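Local structure of globin (2W31) at residues Leu24-Leu35 with Phe113-Phe122. The protein is the globin domain of a globin-coupled sensor that binds heme with two axial histidines on its iron and probably also binds oxygen. Numbering follows the deposited sequence.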
# COMPACT_ATOMS: atom_id res chain seq x y z
N LEU A 24 -17.99 0.98 -8.52
CA LEU A 24 -17.01 0.18 -9.26
C LEU A 24 -17.31 -1.32 -9.32
O LEU A 24 -16.61 -2.08 -10.01
CB LEU A 24 -15.59 0.41 -8.67
CG LEU A 24 -15.05 1.81 -8.83
CD1 LEU A 24 -13.87 1.97 -7.84
CD2 LEU A 24 -14.55 2.08 -10.26
N PHE A 25 -18.38 -1.76 -8.65
CA PHE A 25 -18.66 -3.19 -8.58
C PHE A 25 -18.78 -3.83 -10.00
O PHE A 25 -18.16 -4.88 -10.28
CB PHE A 25 -19.90 -3.51 -7.68
CG PHE A 25 -20.07 -4.98 -7.48
CD1 PHE A 25 -19.60 -5.58 -6.32
CD2 PHE A 25 -20.65 -5.77 -8.49
CE1 PHE A 25 -19.68 -6.97 -6.15
CE2 PHE A 25 -20.74 -7.15 -8.33
CZ PHE A 25 -20.26 -7.75 -7.15
N PRO A 26 -19.56 -3.19 -10.91
CA PRO A 26 -19.67 -3.80 -12.25
C PRO A 26 -18.33 -4.00 -12.97
O PRO A 26 -18.11 -5.05 -13.56
CB PRO A 26 -20.58 -2.81 -13.02
CG PRO A 26 -21.42 -2.15 -11.96
CD PRO A 26 -20.43 -2.00 -10.78
N LEU A 27 -17.43 -3.02 -12.90
CA LEU A 27 -16.11 -3.19 -13.49
C LEU A 27 -15.27 -4.25 -12.84
O LEU A 27 -14.56 -5.02 -13.51
CB LEU A 27 -15.36 -1.87 -13.48
CG LEU A 27 -15.70 -0.96 -14.66
CD1 LEU A 27 -15.09 0.41 -14.45
CD2 LEU A 27 -15.26 -1.60 -16.02
N ALA A 28 -15.32 -4.31 -11.51
CA ALA A 28 -14.57 -5.34 -10.80
C ALA A 28 -15.08 -6.71 -11.15
O ALA A 28 -14.29 -7.63 -11.41
CB ALA A 28 -14.62 -5.10 -9.29
N GLU A 29 -16.41 -6.85 -11.21
CA GLU A 29 -17.00 -8.11 -11.56
C GLU A 29 -16.67 -8.54 -12.99
O GLU A 29 -16.29 -9.67 -13.22
CB GLU A 29 -18.51 -8.05 -11.33
CG GLU A 29 -19.12 -9.40 -11.12
CD GLU A 29 -19.45 -10.09 -12.42
OE1 GLU A 29 -19.58 -9.41 -13.47
OE2 GLU A 29 -19.57 -11.33 -12.40
N THR A 30 -16.75 -7.60 -13.93
CA THR A 30 -16.37 -7.83 -15.34
C THR A 30 -14.93 -8.34 -15.47
O THR A 30 -14.64 -9.24 -16.32
CB THR A 30 -16.55 -6.53 -16.15
OG1 THR A 30 -17.95 -6.25 -16.28
CG2 THR A 30 -15.90 -6.62 -17.55
N ASN A 31 -14.06 -7.79 -14.62
CA ASN A 31 -12.61 -8.05 -14.66
C ASN A 31 -12.09 -9.11 -13.68
O ASN A 31 -10.88 -9.32 -13.58
CB ASN A 31 -11.86 -6.74 -14.43
CG ASN A 31 -11.90 -5.84 -15.64
OD1 ASN A 31 -12.73 -4.94 -15.73
ND2 ASN A 31 -11.01 -6.10 -16.58
N LYS A 32 -13.00 -9.78 -12.97
CA LYS A 32 -12.61 -10.65 -11.89
C LYS A 32 -11.72 -11.81 -12.34
O LYS A 32 -10.76 -12.16 -11.65
CB LYS A 32 -13.86 -11.14 -11.11
CG LYS A 32 -14.75 -12.17 -11.79
CD LYS A 32 -15.99 -12.40 -10.89
CE LYS A 32 -16.78 -13.64 -11.29
NZ LYS A 32 -17.43 -13.43 -12.59
N GLU A 33 -12.04 -12.41 -13.49
CA GLU A 33 -11.22 -13.53 -13.99
C GLU A 33 -9.83 -13.09 -14.47
O GLU A 33 -8.83 -13.82 -14.27
CB GLU A 33 -11.96 -14.31 -15.10
CG GLU A 33 -13.23 -15.00 -14.62
CD GLU A 33 -14.48 -14.13 -14.76
OE1 GLU A 33 -14.38 -12.96 -15.20
OE2 GLU A 33 -15.58 -14.64 -14.45
N ARG A 34 -9.76 -11.92 -15.13
CA ARG A 34 -8.50 -11.32 -15.56
C ARG A 34 -7.60 -11.09 -14.33
O ARG A 34 -6.41 -11.47 -14.34
CB ARG A 34 -8.76 -9.98 -16.26
CG ARG A 34 -8.62 -9.99 -17.77
CD ARG A 34 -8.60 -8.57 -18.35
NE ARG A 34 -7.32 -7.93 -18.10
CZ ARG A 34 -7.14 -6.78 -17.45
NH1 ARG A 34 -8.16 -6.06 -16.98
NH2 ARG A 34 -5.91 -6.32 -17.29
N LEU A 35 -8.20 -10.50 -13.28
CA LEU A 35 -7.51 -10.29 -12.00
C LEU A 35 -7.03 -11.64 -11.44
O LEU A 35 -5.86 -11.79 -11.10
CB LEU A 35 -8.41 -9.54 -10.98
CG LEU A 35 -7.83 -9.20 -9.59
CD1 LEU A 35 -7.97 -10.39 -8.63
CD2 LEU A 35 -6.36 -8.74 -9.65
N PHE A 113 -3.30 -3.49 -10.71
CA PHE A 113 -4.35 -3.96 -11.62
C PHE A 113 -5.58 -3.05 -11.51
O PHE A 113 -6.18 -2.64 -12.54
CB PHE A 113 -4.73 -5.39 -11.23
CG PHE A 113 -5.81 -6.01 -12.12
CD1 PHE A 113 -5.48 -6.73 -13.28
CD2 PHE A 113 -7.16 -5.86 -11.79
CE1 PHE A 113 -6.48 -7.28 -14.10
CE2 PHE A 113 -8.17 -6.43 -12.60
CZ PHE A 113 -7.83 -7.11 -13.75
N THR A 114 -5.99 -2.76 -10.26
CA THR A 114 -7.21 -1.99 -10.04
C THR A 114 -7.06 -0.54 -10.45
O THR A 114 -7.98 0.05 -11.05
CB THR A 114 -7.63 -2.11 -8.58
OG1 THR A 114 -7.71 -3.50 -8.26
CG2 THR A 114 -9.02 -1.50 -8.36
N LEU A 115 -5.87 0.04 -10.24
CA LEU A 115 -5.69 1.42 -10.67
C LEU A 115 -5.65 1.53 -12.19
O LEU A 115 -6.02 2.61 -12.75
CB LEU A 115 -4.47 2.09 -10.01
CG LEU A 115 -4.61 2.27 -8.50
CD1 LEU A 115 -3.55 3.33 -8.04
CD2 LEU A 115 -5.95 2.54 -7.87
N SER A 116 -5.18 0.48 -12.85
CA SER A 116 -5.23 0.48 -14.32
C SER A 116 -6.67 0.43 -14.82
O SER A 116 -7.00 1.13 -15.80
CB SER A 116 -4.35 -0.60 -14.92
OG SER A 116 -3.03 -0.07 -14.93
N ILE A 117 -7.53 -0.37 -14.18
CA ILE A 117 -8.99 -0.33 -14.53
C ILE A 117 -9.56 1.07 -14.39
O ILE A 117 -10.31 1.57 -15.27
CB ILE A 117 -9.82 -1.28 -13.60
CG1 ILE A 117 -9.47 -2.73 -13.88
CG2 ILE A 117 -11.35 -1.06 -13.71
CD1 ILE A 117 -10.19 -3.67 -12.87
N ILE A 118 -9.21 1.76 -13.31
CA ILE A 118 -9.71 3.11 -13.09
C ILE A 118 -9.19 4.05 -14.16
O ILE A 118 -9.97 4.83 -14.74
CB ILE A 118 -9.36 3.60 -11.68
CG1 ILE A 118 -10.12 2.78 -10.62
CG2 ILE A 118 -9.66 5.11 -11.56
CD1 ILE A 118 -9.72 3.14 -9.19
N GLN A 119 -7.88 4.02 -14.45
CA GLN A 119 -7.30 4.92 -15.46
C GLN A 119 -7.98 4.71 -16.82
O GLN A 119 -8.27 5.68 -17.55
CB GLN A 119 -5.80 4.67 -15.57
CG GLN A 119 -5.05 5.71 -16.34
CD GLN A 119 -3.60 5.29 -16.52
OE1 GLN A 119 -2.94 4.75 -15.60
NE2 GLN A 119 -3.11 5.49 -17.71
N ASP A 120 -8.22 3.45 -17.15
CA ASP A 120 -8.71 3.07 -18.47
C ASP A 120 -10.22 3.31 -18.68
O ASP A 120 -10.70 3.30 -19.83
CB ASP A 120 -8.31 1.63 -18.76
CG ASP A 120 -6.79 1.47 -18.87
OD1 ASP A 120 -6.12 2.48 -19.11
OD2 ASP A 120 -6.28 0.35 -18.72
N ASN A 121 -10.96 3.58 -17.60
CA ASN A 121 -12.43 3.70 -17.67
C ASN A 121 -13.03 5.05 -17.25
O ASN A 121 -14.23 5.31 -17.48
CB ASN A 121 -13.11 2.57 -16.90
CG ASN A 121 -12.97 1.26 -17.61
OD1 ASN A 121 -13.76 0.93 -18.52
ND2 ASN A 121 -11.95 0.48 -17.22
N PHE A 122 -12.19 5.91 -16.67
CA PHE A 122 -12.62 7.20 -16.14
C PHE A 122 -11.73 8.34 -16.67
O PHE A 122 -10.70 8.69 -16.04
CB PHE A 122 -12.68 7.15 -14.59
CG PHE A 122 -13.69 6.17 -14.09
CD1 PHE A 122 -15.03 6.54 -13.99
CD2 PHE A 122 -13.32 4.86 -13.78
CE1 PHE A 122 -15.98 5.62 -13.57
CE2 PHE A 122 -14.26 3.93 -13.38
CZ PHE A 122 -15.59 4.31 -13.27
O HOH W 1 -6.09 -3.51 -15.32
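In this largely apolar contact of the globin fold, Leu-24, Leu-27, Asn-31, Arg-34 and Leu-35, in and beside what is probably the B-helix region, meet Phe-113, Ile-117, Asn-121 and Phe-122 of the G helix (100-121) and its end, with no direct hydrogen bond between them. Phe-113 fills the end nearer the heme. Its CG lies anti to the backbone N (chi1 -179°), which carries the ring out to the start of helix 32-44. Leu-35 sits over one ring face, its CB 3.9 Å from the Phe-113 centroid in a CH-pi contact, while its CD2 touches Phe-113 CG and CD2. In one of two modelled Arg-34 conformers, Phe-113 CE1 lies against one guanidinium face, 3.4 Å from NH2, the planes 28° apart; there a water takes a weak bond from NH2 and donates to Phe-113 O. Cutting Phe-113 back to an alanine is likely to open a gap beneath Leu-35. One turn on, branched Ile-117 reaches two neighbours, CD1 meeting Asn-31 CB at 3.8 Å and CG2 meeting Leu-27. At the far end Leu-27 CD1 lies 3.8 Å from both Asn-121 CB and Phe-122 CE2, and Leu-24 CD2 approaches that CE2 at 3.6 Å: branched leucine ends fit the phenyl without polar groups to satisfy. Asn-121 suits the helix end because its ND2 turns back to Ile-117 O (2.8 Å, nearly straight at 171°). Phe-70 of helix 62-72 packs on Leu-35, Phe-74 on Leu-24, and Arg-131 of helix 125-151 on Phe-122; in the second subunit, Arg-129 salt-bridges Asp-120, and Arg-129 and Arg-132 hydrogen-bond Ser-116.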